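Long-range contacts in 5' nucleotidase family protein (Staphylococcus aureus subsp. aureus, PDB 4Q7F), which belongs to the 5' nucleotidase family and joins a metal-binding calcineurin-like phosphoesterase domain to a 5'-nucleotidase C-terminal domain: residues Y23-V28 / T269-V274; H249-E254 / C289-V294; F432-Y437 / V521-E526. All blocks are in the same frame, centred on the assembly; numbering follows the deposited sequence.

Contact 1: Y23-V28 / T269-V274. With MN (manganese (II) ion), chain C.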
loop_
_atom_site.group_PDB
_atom_site.type_symbol
_atom_site.label_atom_id
_atom_site.label_comp_id
_atom_site.label_asym_id
_atom_site.label_seq_id
_atom_site.Cartn_x
_atom_site.Cartn_y
_atom_site.Cartn_z
ATOM N N TYR A 23 6.136 20.146 -7.378
ATOM C CA TYR A 23 6.137 18.819 -7.978
ATOM C C TYR A 23 6.072 17.757 -6.896
ATOM O O TYR A 23 6.840 17.789 -5.916
ATOM C CB TYR A 23 7.439 18.592 -8.747
ATOM C CG TYR A 23 7.591 19.477 -9.923
ATOM C CD1 TYR A 23 7.041 19.112 -11.151
ATOM C CD2 TYR A 23 8.284 20.691 -9.833
ATOM C CE1 TYR A 23 7.164 19.911 -12.251
ATOM C CE2 TYR A 23 8.429 21.499 -10.937
ATOM C CZ TYR A 23 7.864 21.104 -12.140
ATOM O OH TYR A 23 7.972 21.881 -13.231
ATOM N N VAL A 24 5.215 16.773 -7.095
ATOM C CA VAL A 24 5.089 15.741 -6.114
ATOM C C VAL A 24 4.985 14.358 -6.723
ATOM O O VAL A 24 4.340 14.169 -7.746
ATOM C CB VAL A 24 3.880 16.003 -5.161
ATOM C CG1 VAL A 24 2.607 16.281 -5.946
ATOM C CG2 VAL A 24 3.675 14.828 -4.196
ATOM N N VAL A 25 5.708 13.425 -6.101
ATOM C CA VAL A 25 5.589 12.000 -6.380
ATOM C C VAL A 25 5.028 11.411 -5.090
ATOM O O VAL A 25 5.248 11.950 -3.976
ATOM C CB VAL A 25 6.905 11.314 -6.790
ATOM C CG1 VAL A 25 7.313 11.773 -8.173
ATOM C CG2 VAL A 25 8.027 11.567 -5.790
ATOM N N SER A 26 4.258 10.342 -5.225
ATOM C CA SER A 26 3.680 9.687 -4.062
ATOM C C SER A 26 3.613 8.208 -4.331
ATOM O O SER A 26 3.472 7.782 -5.485
ATOM C CB SER A 26 2.266 10.209 -3.762
ATOM O OG SER A 26 1.762 9.703 -2.530
ATOM N N ASP A 27 3.736 7.428 -3.263
ATOM C CA ASP A 27 3.661 5.981 -3.358
ATOM C C ASP A 27 4.584 5.410 -4.440
ATOM O O ASP A 27 4.185 4.599 -5.269
ATOM C CB ASP A 27 2.194 5.561 -3.550
ATOM C CG ASP A 27 1.275 6.080 -2.429
ATOM O OD1 ASP A 27 0.852 7.265 -2.444
ATOM O OD2 ASP A 27 0.875 5.269 -1.561
ATOM N N VAL A 28 5.831 5.889 -4.443
ATOM C CA VAL A 28 6.834 5.412 -5.365
ATOM C C VAL A 28 7.115 3.935 -5.096
ATOM O O VAL A 28 7.364 3.141 -6.036
ATOM C CB VAL A 28 8.094 6.254 -5.273
ATOM C CG1 VAL A 28 9.156 5.696 -6.213
ATOM C CG2 VAL A 28 7.716 7.680 -5.637
ATOM N N THR A 269 4.511 6.701 -12.372
ATOM C CA THR A 269 3.950 6.718 -13.713
ATOM C C THR A 269 3.439 8.125 -14.011
ATOM O O THR A 269 3.204 8.471 -15.171
ATOM C CB THR A 269 2.783 5.730 -13.860
ATOM O OG1 THR A 269 1.774 6.064 -12.916
ATOM C CG2 THR A 269 3.243 4.315 -13.592
ATOM N N THR A 270 3.264 8.930 -12.953
ATOM C CA THR A 270 2.824 10.329 -13.094
ATOM C C THR A 270 3.519 11.191 -12.016
ATOM O O THR A 270 4.149 10.663 -11.093
ATOM C CB THR A 270 1.282 10.488 -13.005
ATOM O OG1 THR A 270 0.818 10.019 -11.741
ATOM C CG2 THR A 270 0.569 9.674 -14.077
ATOM N N VAL A 271 3.468 12.499 -12.217
ATOM C CA VAL A 271 4.026 13.495 -11.334
ATOM C C VAL A 271 2.990 14.602 -11.209
ATOM O O VAL A 271 2.477 15.047 -12.222
ATOM C CB VAL A 271 5.284 14.132 -11.950
ATOM C CG1 VAL A 271 5.732 15.306 -11.101
ATOM C CG2 VAL A 271 6.386 13.101 -12.098
ATOM N N GLY A 272 2.672 15.029 -9.988
ATOM C CA GLY A 272 1.711 16.106 -9.782
ATOM C C GLY A 272 2.448 17.424 -9.877
ATOM O O GLY A 272 3.557 17.542 -9.351
ATOM N N ARG A 273 1.859 18.398 -10.570
ATOM C CA ARG A 273 2.469 19.733 -10.687
ATOM C C ARG A 273 1.408 20.774 -10.388
ATOM O O ARG A 273 0.349 20.773 -11.006
ATOM C CB ARG A 273 3.046 19.995 -12.068
ATOM C CG ARG A 273 3.779 21.331 -12.169
ATOM C CD ARG A 273 4.234 21.620 -13.584
ATOM N NE ARG A 273 3.126 22.010 -14.471
ATOM C CZ ARG A 273 3.198 22.037 -15.799
ATOM N NH1 ARG A 273 4.312 21.688 -16.431
ATOM N NH2 ARG A 273 2.157 22.433 -16.515
ATOM N N VAL A 274 1.679 21.620 -9.399
ATOM C CA VAL A 274 0.785 22.705 -9.062
ATOM C C VAL A 274 1.603 23.964 -9.177
ATOM O O VAL A 274 2.671 24.049 -8.584
ATOM C CB VAL A 274 0.226 22.561 -7.646
ATOM C CG1 VAL A 274 -0.598 23.783 -7.273
ATOM C CG2 VAL A 274 -0.629 21.300 -7.562
HETATM MN MN MN C . 0.940 3.110 -1.169
HETATM O O HOH W 1 3.640 10.199 -8.400
HETATM O O HOH W 2 -0.941 2.820 0.057
HETATM O O HOH W 3 0.347 0.779 -0.755
#
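Y23 and V24 pair with R273 and G272 in the five-stranded mixed sheet of the calcineurin-like phosphoesterase fold. Strands 23-25 and 270-274 run antiparallel, with their directions 150° apart. V24 and G272 form a hydrogen-bonded pair. V24 N donates to G272 O (2.9 Å), and G272 N donates back to V24 O (2.9 Å). V24 CG1 comes over the glycine backbone, 3.9 Å from G272 CA, where there is no side chain in the way.

Y23 and R273 are the next pair, of the non-hydrogen-bonded kind. Their side chains leave the same face of the sheet and lie side by side. CG and CD of R273 pass along the Y23 ring, with R273 CD 3.6 Å from Y23 CE1. The arginine chain then bends (chi3 74°), and its guanidinium plane stands 80° from the ring plane. Both polar ends share one partner: D58 OD2 takes a hydrogen bond from Y23 OH and a salt bridge from R273 NH1. V271 CG1 meets the edge of the Y23 ring, 4.0 Å from CD1.

Beyond V25 the strands separate. A water takes over the bridging: it accepts from S26 N and donates to T270 O, 2.8 Å away. D27 then turns its carboxylate to the metal. Its OD2 binds manganese at 2.2 Å. Its OD1 is gripped by S26 OG at 2.6 Å and also by the backbone N of H247, which holds the carboxylate in place. H29, D72 and H249 are the other protein ligands of this ion. A metal-binding aspartate just past the end of a central strand is characteristic of the dinuclear site of calcineurin-like phosphoesterases.

Contact 2: H249-E254 / C289-V294. With MN (manganese (II) ion), chain C.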
loop_
_atom_site.group_PDB
_atom_site.type_symbol
_atom_site.label_atom_id
_atom_site.label_comp_id
_atom_site.label_asym_id
_atom_site.label_seq_id
_atom_site.Cartn_x
_atom_site.Cartn_y
_atom_site.Cartn_z
ATOM N N HIS A 249 -3.436 5.560 -4.372
ATOM C CA HIS A 249 -2.865 5.281 -5.695
ATOM C C HIS A 249 -3.770 5.745 -6.844
ATOM O O HIS A 249 -3.722 5.207 -7.958
ATOM C CB HIS A 249 -2.584 3.799 -5.850
ATOM C CG HIS A 249 -1.643 3.248 -4.835
ATOM N ND1 HIS A 249 -1.134 1.973 -4.920
ATOM C CD2 HIS A 249 -1.044 3.821 -3.768
ATOM C CE1 HIS A 249 -0.313 1.764 -3.906
ATOM N NE2 HIS A 249 -0.211 2.881 -3.218
ATOM N N ARG A 250 -4.608 6.726 -6.572
ATOM C CA ARG A 250 -5.492 7.274 -7.581
ATOM C C ARG A 250 -4.804 8.436 -8.301
ATOM O O ARG A 250 -3.820 8.985 -7.792
ATOM C CB ARG A 250 -6.749 7.773 -6.909
ATOM C CG ARG A 250 -7.506 6.669 -6.194
ATOM C CD ARG A 250 -8.512 7.243 -5.231
ATOM N NE ARG A 250 -9.619 7.858 -5.940
ATOM C CZ ARG A 250 -10.661 8.427 -5.348
ATOM N NH1 ARG A 250 -10.720 8.514 -4.025
ATOM N NH2 ARG A 250 -11.631 8.948 -6.087
ATOM N N GLN A 251 -5.329 8.781 -9.488
ATOM C CA GLN A 251 -4.801 9.869 -10.301
ATOM C C GLN A 251 -5.814 10.994 -10.317
ATOM O O GLN A 251 -6.862 10.910 -10.980
ATOM C CB GLN A 251 -4.426 9.368 -11.688
ATOM C CG GLN A 251 -3.374 8.275 -11.566
ATOM C CD GLN A 251 -2.659 7.968 -12.845
ATOM O OE1 GLN A 251 -3.052 8.420 -13.914
ATOM N NE2 GLN A 251 -1.583 7.192 -12.742
ATOM N N ILE A 252 -5.514 12.018 -9.525
ATOM C CA ILE A 252 -6.402 13.146 -9.337
ATOM C C ILE A 252 -5.646 14.448 -9.468
ATOM O O ILE A 252 -4.546 14.565 -8.949
ATOM C CB ILE A 252 -7.015 13.092 -7.916
ATOM C CG1 ILE A 252 -7.913 11.854 -7.791
ATOM C CG2 ILE A 252 -7.824 14.343 -7.612
ATOM C CD1 ILE A 252 -8.437 11.630 -6.394
ATOM N N ALA A 253 -6.249 15.408 -10.163
ATOM C CA ALA A 253 -5.699 16.747 -10.335
ATOM C C ALA A 253 -6.856 17.623 -10.752
ATOM O O ALA A 253 -7.225 17.660 -11.931
ATOM C CB ALA A 253 -4.606 16.782 -11.391
ATOM N N GLU A 254 -7.428 18.325 -9.783
ATOM C CA GLU A 254 -8.586 19.154 -10.035
ATOM C C GLU A 254 -8.664 20.214 -8.957
ATOM O O GLU A 254 -7.769 20.322 -8.114
ATOM C CB GLU A 254 -9.835 18.268 -10.041
ATOM C CG GLU A 254 -10.162 17.629 -8.706
ATOM C CD GLU A 254 -11.232 16.551 -8.821
ATOM O OE1 GLU A 254 -12.336 16.744 -8.274
ATOM O OE2 GLU A 254 -10.977 15.521 -9.482
ATOM N N CYS A 289 -2.987 23.054 -12.013
ATOM C CA CYS A 289 -2.918 21.859 -11.179
ATOM C C CYS A 289 -3.187 20.639 -12.075
ATOM O O CYS A 289 -4.327 20.424 -12.523
ATOM C CB CYS A 289 -3.954 21.966 -10.068
ATOM S SG CYS A 289 -4.214 20.443 -9.147
ATOM N N GLU A 290 -2.153 19.831 -12.326
ATOM C CA GLU A 290 -2.299 18.720 -13.249
ATOM C C GLU A 290 -1.321 17.607 -12.967
ATOM O O GLU A 290 -0.462 17.735 -12.092
ATOM C CB GLU A 290 -2.087 19.240 -14.670
ATOM C CG GLU A 290 -0.669 19.697 -14.979
ATOM C CD GLU A 290 -0.601 20.678 -16.142
ATOM O OE1 GLU A 290 -0.991 21.858 -15.960
ATOM O OE2 GLU A 290 -0.116 20.281 -17.226
ATOM N N LEU A 291 -1.476 16.503 -13.693
ATOM C CA LEU A 291 -0.558 15.384 -13.588
ATOM C C LEU A 291 0.206 15.378 -14.865
ATOM O O LEU A 291 -0.375 15.490 -15.923
ATOM C CB LEU A 291 -1.278 14.036 -13.451
ATOM C CG LEU A 291 -2.187 13.835 -12.244
ATOM C CD1 LEU A 291 -2.764 12.409 -12.279
ATOM C CD2 LEU A 291 -1.468 14.102 -10.926
ATOM N N LEU A 292 1.520 15.272 -14.768
ATOM C CA LEU A 292 2.359 15.207 -15.923
ATOM C C LEU A 292 2.635 13.736 -16.192
ATOM O O LEU A 292 2.996 13.013 -15.265
ATOM C CB LEU A 292 3.685 15.881 -15.621
ATOM C CG LEU A 292 3.663 17.329 -15.175
ATOM C CD1 LEU A 292 5.097 17.790 -14.970
ATOM C CD2 LEU A 292 2.967 18.224 -16.192
ATOM N N PRO A 293 2.464 13.276 -17.455
ATOM C CA PRO A 293 2.766 11.870 -17.714
ATOM C C PRO A 293 4.264 11.589 -17.634
ATOM O O PRO A 293 5.079 12.435 -18.000
ATOM C CB PRO A 293 2.240 11.641 -19.147
ATOM C CG PRO A 293 2.129 12.998 -19.761
ATOM C CD PRO A 293 1.909 13.970 -18.633
ATOM N N VAL A 294 4.640 10.438 -17.095
ATOM C CA VAL A 294 6.051 10.080 -17.085
ATOM C C VAL A 294 6.320 9.313 -18.383
ATOM O O VAL A 294 5.740 8.258 -18.615
ATOM C CB VAL A 294 6.447 9.278 -15.851
ATOM C CG1 VAL A 294 7.856 8.722 -16.002
ATOM C CG2 VAL A 294 6.347 10.164 -14.609
HETATM MN MN MN C . 0.940 3.110 -1.169
HETATM O O HOH W 2 -0.941 2.820 0.057
HETATM O O HOH W 3 0.347 0.779 -0.755
#
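A253 and E290 mark the closest backbone approach, with their CA atoms 4.9 Å apart, where strands 251-254 and 289-293 pass antiparallel at 147° with axes 5.5 Å apart. The two strands meet through side chains and not as sheet partners.

A253 CB points at strand 289-293 and rests on its backbone, 3.5 Å from E290 CA. C289 and L291 lie to the two sides of this methyl group and both point toward strand 251-254. L291 CG packs 3.9 Å from A253 CB. The two branches of L291 then part. CD1 touches Q251 CB at 3.5 Å, while CD2 lies against the backbone, 3.7 Å from I252 O. The first torsion of L291 (chi1 -61°) sets CG beside its own backbone N, and from there the fork spans Q251 to A253. At the other end C289 SG sits 3.7 Å from E254 O.

The start of segment 249-254 has a different task. H249 NE2 binds manganese at 2.4 Å, together with D27, H29, D72 and two waters.

Strand 251-256 is an outermost strand of the six-stranded sheet and bonds to strand 259-264. Strand 284-293 is an outermost strand of the five-stranded sheet and bonds to strand 270-278. C289 also touches A260 and I262, and helix 48-59 packs on L292 and V294.

Contact 3: F432-Y437 / V521-E526. With 3D1 ((2R,3S,5R)-5-(6-amino-9H-purin-9-yl)-tetrahydro-2-(hydroxymethyl)furan-3-ol), chain D.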
loop_
_atom_site.group_PDB
_atom_site.type_symbol
_atom_site.label_atom_id
_atom_site.label_comp_id
_atom_site.label_asym_id
_atom_site.label_seq_id
_atom_site.Cartn_x
_atom_site.Cartn_y
_atom_site.Cartn_z
ATOM N N PHE A 432 -6.889 -7.795 -2.852
ATOM C CA PHE A 432 -6.125 -8.311 -1.739
ATOM C C PHE A 432 -6.951 -8.434 -0.441
ATOM O O PHE A 432 -6.448 -8.917 0.562
ATOM C CB PHE A 432 -4.873 -7.463 -1.505
ATOM C CG PHE A 432 -5.125 -5.975 -1.456
ATOM C CD1 PHE A 432 -5.820 -5.397 -0.403
ATOM C CD2 PHE A 432 -4.605 -5.138 -2.449
ATOM C CE1 PHE A 432 -6.039 -4.029 -0.354
ATOM C CE2 PHE A 432 -4.808 -3.761 -2.398
ATOM C CZ PHE A 432 -5.524 -3.204 -1.342
ATOM N N ASN A 433 -8.206 -7.991 -0.479
ATOM C CA ASN A 433 -9.099 -8.110 0.660
ATOM C C ASN A 433 -10.026 -9.305 0.538
ATOM O O ASN A 433 -10.946 -9.421 1.315
ATOM C CB ASN A 433 -9.887 -6.826 0.922
ATOM C CG ASN A 433 -9.046 -5.760 1.592
ATOM O OD1 ASN A 433 -7.966 -6.040 2.123
ATOM N ND2 ASN A 433 -9.532 -4.532 1.576
ATOM N N TYR A 434 -9.790 -10.157 -0.462
ATOM C CA TYR A 434 -10.522 -11.404 -0.618
ATOM C C TYR A 434 -9.633 -12.557 -0.189
ATOM O O TYR A 434 -8.529 -12.709 -0.694
ATOM C CB TYR A 434 -10.941 -11.630 -2.068
ATOM C CG TYR A 434 -11.580 -13.004 -2.287
ATOM C CD1 TYR A 434 -12.818 -13.306 -1.758
ATOM C CD2 TYR A 434 -10.941 -13.972 -3.050
ATOM C CE1 TYR A 434 -13.385 -14.546 -1.955
ATOM C CE2 TYR A 434 -11.508 -15.206 -3.275
ATOM C CZ TYR A 434 -12.725 -15.496 -2.722
ATOM O OH TYR A 434 -13.280 -16.728 -2.991
ATOM N N ASP A 435 -10.128 -13.413 0.688
ATOM C CA ASP A 435 -9.309 -14.542 1.157
ATOM C C ASP A 435 -9.868 -15.841 0.699
ATOM O O ASP A 435 -11.110 -16.017 0.592
ATOM C CB ASP A 435 -9.179 -14.564 2.688
ATOM C CG ASP A 435 -8.246 -13.493 3.235
ATOM O OD1 ASP A 435 -7.327 -13.059 2.518
ATOM O OD2 ASP A 435 -8.391 -13.117 4.430
ATOM N N ILE A 436 -8.932 -16.745 0.405
ATOM C CA ILE A 436 -9.242 -18.121 0.070
ATOM C C ILE A 436 -8.841 -18.948 1.290
ATOM O O ILE A 436 -7.719 -18.839 1.788
ATOM C CB ILE A 436 -8.483 -18.635 -1.175
ATOM C CG1 ILE A 436 -8.831 -17.820 -2.426
ATOM C CG2 ILE A 436 -8.789 -20.105 -1.400
ATOM C CD1 ILE A 436 -8.009 -16.567 -2.633
ATOM N N TYR A 437 -9.756 -19.792 1.769
ATOM C CA TYR A 437 -9.524 -20.566 2.981
ATOM C C TYR A 437 -9.207 -22.028 2.737
ATOM O O TYR A 437 -9.700 -22.645 1.803
ATOM C CB TYR A 437 -10.765 -20.490 3.899
ATOM C CG TYR A 437 -11.124 -19.082 4.313
ATOM C CD1 TYR A 437 -11.798 -18.231 3.445
ATOM C CD2 TYR A 437 -10.833 -18.617 5.601
ATOM C CE1 TYR A 437 -12.134 -16.937 3.820
ATOM C CE2 TYR A 437 -11.148 -17.324 5.978
ATOM C CZ TYR A 437 -11.795 -16.496 5.086
ATOM O OH TYR A 437 -12.120 -15.248 5.480
ATOM N N VAL A 521 -8.128 -26.896 -0.064
ATOM C CA VAL A 521 -9.033 -25.834 -0.540
ATOM C C VAL A 521 -10.127 -26.533 -1.318
ATOM O O VAL A 521 -9.870 -27.229 -2.306
ATOM C CB VAL A 521 -8.320 -24.773 -1.391
ATOM C CG1 VAL A 521 -9.295 -23.685 -1.833
ATOM C CG2 VAL A 521 -7.191 -24.138 -0.604
ATOM N N ASP A 522 -11.347 -26.359 -0.839
ATOM C CA ASP A 522 -12.479 -27.003 -1.414
ATOM C C ASP A 522 -13.687 -26.117 -1.129
ATOM O O ASP A 522 -14.217 -26.117 -0.020
ATOM C CB ASP A 522 -12.610 -28.366 -0.749
ATOM C CG ASP A 522 -13.800 -29.150 -1.238
ATOM O OD1 ASP A 522 -14.455 -28.710 -2.186
ATOM O OD2 ASP A 522 -14.058 -30.212 -0.661
ATOM N N PHE A 523 -14.092 -25.335 -2.125
ATOM C CA PHE A 523 -15.213 -24.412 -1.974
ATOM C C PHE A 523 -15.862 -24.170 -3.320
ATOM O O PHE A 523 -15.314 -24.534 -4.350
ATOM C CB PHE A 523 -14.761 -23.079 -1.363
ATOM C CG PHE A 523 -13.896 -22.241 -2.267
ATOM C CD1 PHE A 523 -12.540 -22.503 -2.405
ATOM C CD2 PHE A 523 -14.441 -21.163 -2.970
ATOM C CE1 PHE A 523 -11.743 -21.715 -3.233
ATOM C CE2 PHE A 523 -13.657 -20.375 -3.802
ATOM C CZ PHE A 523 -12.308 -20.653 -3.936
ATOM N N LYS A 524 -17.021 -23.536 -3.294
ATOM C CA LYS A 524 -17.793 -23.278 -4.490
ATOM C C LYS A 524 -18.405 -21.931 -4.373
ATOM O O LYS A 524 -18.828 -21.537 -3.279
ATOM C CB LYS A 524 -18.975 -24.262 -4.591
ATOM C CG LYS A 524 -18.606 -25.706 -4.443
ATOM C CD LYS A 524 -19.857 -26.571 -4.409
ATOM C CE LYS A 524 -19.520 -27.965 -3.962
ATOM N NZ LYS A 524 -20.766 -28.789 -3.852
ATOM N N VAL A 525 -18.488 -21.231 -5.500
ATOM C CA VAL A 525 -19.106 -19.912 -5.544
ATOM C C VAL A 525 -20.102 -19.921 -6.662
ATOM O O VAL A 525 -19.778 -20.306 -7.767
ATOM C CB VAL A 525 -18.079 -18.809 -5.786
ATOM C CG1 VAL A 525 -18.765 -17.446 -5.786
ATOM C CG2 VAL A 525 -17.036 -18.881 -4.703
ATOM N N GLU A 526 -21.324 -19.531 -6.358
ATOM C CA GLU A 526 -22.368 -19.535 -7.342
ATOM C C GLU A 526 -23.420 -18.574 -6.861
ATOM O O GLU A 526 -23.260 -17.983 -5.797
ATOM C CB GLU A 526 -22.928 -20.939 -7.455
ATOM C CG GLU A 526 -23.636 -21.425 -6.202
ATOM C CD GLU A 526 -24.052 -22.869 -6.314
ATOM O OE1 GLU A 526 -25.257 -23.118 -6.551
ATOM O OE2 GLU A 526 -23.163 -23.746 -6.227
HETATM O "O5'" 3D1 D . -5.249 0.362 2.931
HETATM C "C5'" 3D1 D . -4.494 -0.842 3.036
HETATM C "C4'" 3D1 D . -3.020 -0.573 2.784
HETATM O "O4'" 3D1 D . -2.324 -1.749 3.171
HETATM C "C1'" 3D1 D . -1.749 -2.420 2.045
HETATM N N9 3D1 D . -1.968 -3.886 2.185
HETATM C C4 3D1 D . -1.144 -4.650 2.888
HETATM N N3 3D1 D . -0.017 -4.403 3.594
HETATM C C2 3D1 D . 0.626 -5.405 4.223
HETATM N N1 3D1 D . 0.188 -6.692 4.200
HETATM C C6 3D1 D . -0.926 -7.070 3.532
HETATM N N6 3D1 D . -1.332 -8.370 3.538
HETATM C C5 3D1 D . -1.688 -6.017 2.826
HETATM N N7 3D1 D . -2.802 -5.950 2.068
HETATM C C8 3D1 D . -2.974 -4.657 1.693
HETATM C "C2'" 3D1 D . -2.330 -1.760 0.803
HETATM C "C3'" 3D1 D . -2.623 -0.367 1.328
HETATM O "O3'" 3D1 D . -1.411 0.414 1.252
HETATM O O HOH W 4 -11.671 -24.336 1.048
#
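F523 reaches from strand 522-526 toward I436 and Y434. Its CB points at segment 432-437. Its CG lies between the backbone N and the carbonyl carbon (chi1 69°), which carries the ring out to the other segment. On one side of the ring CE1 meets I436 CG2 at 3.8 Å. On the other side CE2 lies 3.8 Å from Y434 OH, and CZ at the tip is also near this hydroxyl. Both partners approach the ring obliquely. Two valines of the same segment, V521 and V525, lie at the edges of the ring, in its plane. V521 CG1 is 3.4 Å from F523 CE1, and V525 CG2 is 3.8 Å from F523 CE2.

I436 CG2 has a second neighbour, V521 CG1, at 3.6 Å. The methyl group rests against both the valine and the phenylalanine where these two meet. Y434 comes from the opposite direction to F523, and its hydroxyl is hydrogen-bonded to R337 O. Its ring stacks on Y410 and meets F411 edge-to-face.

A water joins the two backbones. It donates to Y437 O at 2.7 Å and accepts from D522 N at 2.8 Å. V521 CG1 and CG2 also lie close to Y437 O.

The other end of segment 432-437 faces the ligand. C8 of 3D1 lies over one face of the F432 ring, 3.6 Å from CD1 and offset toward the rim. F365, another pocket residue, touches F432. Strand 435-438 is an outermost strand of a five-stranded sheet, and strand 522-526 is one of a four-stranded sheet. The contact joins the edges of two sheets of the 5'-nucleotidase C-terminal part, and the chain leads from it to F432, which the C-terminal part gives to a pocket completed by phosphoesterase residues such as H110 and H247.

Contacts 1 and 2 lie in the phosphoesterase part and share the manganese site, to which each gives a ligand. Strands 270-278 and 284-293 are neighbours in one sheet, where V271 O and L292 N probably bond. Contact 1 is buried and works through backbone bonds within that sheet, with a tyrosine and an arginine side by side at one end. Contact 2 lies nearer the surface and relies on a leucine, an alanine and a cysteine packed between two sheets. Contact 3 is also buried and also joins two sheets, but with aromatic and branched groups. Its centre is about 36 Å from that of contact 1, and it reaches 3D1 instead of manganese.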